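Local atomic coordinates of Thiol:disulfide interchange protein, thioredoxin family protein (PDB entry 3OR5), a protein that probably acts as a thioredoxin-fold thiol:disulfide oxidoreductase, of the TlpA-like kind linked to cytochrome c-type biogenesis. Residues Pro13-Ser18 and Asn107-Gly112. Residues are numbered along the deposited sequence; the frame is centred on the assembly and turned at random.
Sequences PAPSFS and NGYIDG
Ala14 and Tyr109 have the nearest CA atoms of the two segments, still 9.7 Å apart, and the tyrosine side chain spans that gap from a type I turn running from Asn107 to Ile110. With CG anti to its carbonyl carbon and beside the backbone N (chi1 -56°), Tyr109 sends its ring toward the extended, proline-rich run 13-18. The phenol OH donates to Pro13 O at 3.1 Å, lying in the carbonyl plane with a C=O...O angle of 148°, and it is the one hydrogen bond between the two segments. Pro15 meets the tyrosine from the opposite direction: CD comes to 3.2 Å from Tyr109 OH, and CG and CD reach the CE2 side of the ring, CD being 4.0 Å from Tyr109 CE2. Trading the tyrosine for a phenylalanine would probably leave Pro13 O without this donor and reduce the link to apolar contact with Pro15. Little surface is buried here, about 111 Å² with both sides summed. The contact ties the run leading into strand 18-20 to the loop after helix 100-107: Pro15 also touches Ala105 and Phe106 of that helix, Ala14 packs on Tyr37 and Ile123 of the central thioredoxin-type sheet, and Tyr109 on Phe121 in strand 119-123.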
loop_
_atom_site.group_PDB
_atom_site.type_symbol
_atom_site.label_atom_id
_atom_site.label_comp_id
_atom_site.label_asym_id
_atom_site.label_seq_id
_atom_site.Cartn_x
_atom_site.Cartn_y
_atom_site.Cartn_z
ATOM N N PRO A 13 15.768 -4.195 -0.826
ATOM C CA PRO A 13 15.510 -2.750 -0.784
ATOM C C PRO A 13 14.203 -2.455 -1.518
ATOM O O PRO A 13 13.865 -3.089 -2.541
ATOM C CB PRO A 13 16.711 -2.150 -1.555
ATOM C CG PRO A 13 17.747 -3.281 -1.483
ATOM C CD PRO A 13 16.968 -4.502 -1.635
ATOM N N ALA A 14 13.405 -1.551 -0.941
ATOM C CA ALA A 14 12.171 -1.161 -1.598
ATOM C C ALA A 14 12.485 -0.358 -2.855
ATOM O O ALA A 14 13.519 0.295 -2.922
ATOM C CB ALA A 14 11.379 -0.297 -0.653
ATOM N N PRO A 15 11.582 -0.376 -3.809
ATOM C CA PRO A 15 11.810 0.420 -5.023
ATOM C C PRO A 15 11.491 1.900 -4.841
ATOM O O PRO A 15 10.809 2.293 -3.908
ATOM C CB PRO A 15 10.804 -0.151 -6.017
ATOM C CG PRO A 15 9.715 -0.770 -5.168
ATOM C CD PRO A 15 10.266 -1.045 -3.818
ATOM N N SER A 16 12.017 2.727 -5.730
ATOM C CA SER A 16 11.660 4.145 -5.763
ATOM C C SER A 16 10.482 4.265 -6.677
ATOM O O SER A 16 10.424 3.634 -7.724
ATOM C CB SER A 16 12.808 4.951 -6.402
ATOM O OG SER A 16 13.823 5.180 -5.431
ATOM N N PHE A 17 9.521 5.087 -6.263
ATOM C CA PHE A 17 8.405 5.334 -7.132
ATOM C C PHE A 17 7.721 6.667 -6.716
ATOM O O PHE A 17 7.838 7.125 -5.615
ATOM C CB PHE A 17 7.361 4.180 -7.033
ATOM C CG PHE A 17 6.816 3.906 -5.643
ATOM C CD1 PHE A 17 5.496 4.215 -5.389
ATOM C CD2 PHE A 17 7.539 3.289 -4.640
ATOM C CE1 PHE A 17 4.916 3.929 -4.158
ATOM C CE2 PHE A 17 6.989 3.031 -3.377
ATOM C CZ PHE A 17 5.666 3.391 -3.131
ATOM N N SER A 18 6.988 7.231 -7.671
ATOM C CA SER A 18 6.453 8.574 -7.480
ATOM C C SER A 18 5.324 8.798 -8.423
ATOM O O SER A 18 5.128 8.026 -9.375
ATOM C CB SER A 18 7.533 9.692 -7.701
ATOM O OG SER A 18 8.059 9.685 -9.000
ATOM N N ASN A 107 6.285 -5.980 -9.082
ATOM C CA ASN A 107 6.065 -7.291 -9.667
ATOM C C ASN A 107 7.150 -8.288 -9.308
ATOM O O ASN A 107 6.820 -9.503 -9.188
ATOM C CB ASN A 107 6.186 -7.144 -11.219
ATOM C CG ASN A 107 4.918 -7.241 -11.880
ATOM O OD1 ASN A 107 3.880 -7.600 -11.298
ATOM N ND2 ASN A 107 4.959 -6.891 -13.170
ATOM N N GLY A 108 8.381 -7.810 -9.220
ATOM C CA GLY A 108 9.528 -8.692 -8.981
ATOM C C GLY A 108 9.537 -9.394 -7.643
ATOM O O GLY A 108 10.305 -10.363 -7.433
ATOM N N TYR A 109 8.740 -8.889 -6.687
ATOM C CA TYR A 109 8.742 -9.489 -5.322
ATOM C C TYR A 109 7.819 -10.675 -5.165
ATOM O O TYR A 109 7.790 -11.313 -4.100
ATOM C CB TYR A 109 8.389 -8.416 -4.258
ATOM C CG TYR A 109 9.303 -7.219 -4.297
ATOM C CD1 TYR A 109 10.660 -7.274 -3.918
ATOM C CD2 TYR A 109 8.794 -6.005 -4.665
ATOM C CE1 TYR A 109 11.473 -6.102 -3.996
ATOM C CE2 TYR A 109 9.601 -4.875 -4.753
ATOM C CZ TYR A 109 10.912 -4.939 -4.424
ATOM O OH TYR A 109 11.664 -3.785 -4.536
ATOM N N ILE A 110 7.060 -11.047 -6.200
ATOM C CA ILE A 110 6.176 -12.171 -6.114
ATOM C C ILE A 110 6.263 -13.041 -7.355
ATOM O O ILE A 110 6.385 -12.509 -8.493
ATOM C CB ILE A 110 4.711 -11.700 -5.820
ATOM C CG1 ILE A 110 3.745 -12.891 -5.847
ATOM C CG2 ILE A 110 4.282 -10.620 -6.811
ATOM C CD1 ILE A 110 2.412 -12.488 -5.155
ATOM N N ASP A 111 6.355 -14.355 -7.154
ATOM C CA ASP A 111 6.497 -15.229 -8.336
ATOM C C ASP A 111 5.233 -15.100 -9.205
ATOM O O ASP A 111 4.120 -15.148 -8.715
ATOM C CB ASP A 111 6.598 -16.670 -7.871
ATOM C CG ASP A 111 6.856 -17.645 -9.027
ATOM O OD1 ASP A 111 7.923 -17.521 -9.665
ATOM O OD2 ASP A 111 5.937 -18.439 -9.361
ATOM N N GLY A 112 5.396 -14.955 -10.502
ATOM C CA GLY A 112 4.210 -14.777 -11.335
ATOM C C GLY A 112 3.814 -13.324 -11.448
ATOM O O GLY A 112 3.016 -12.957 -12.336
#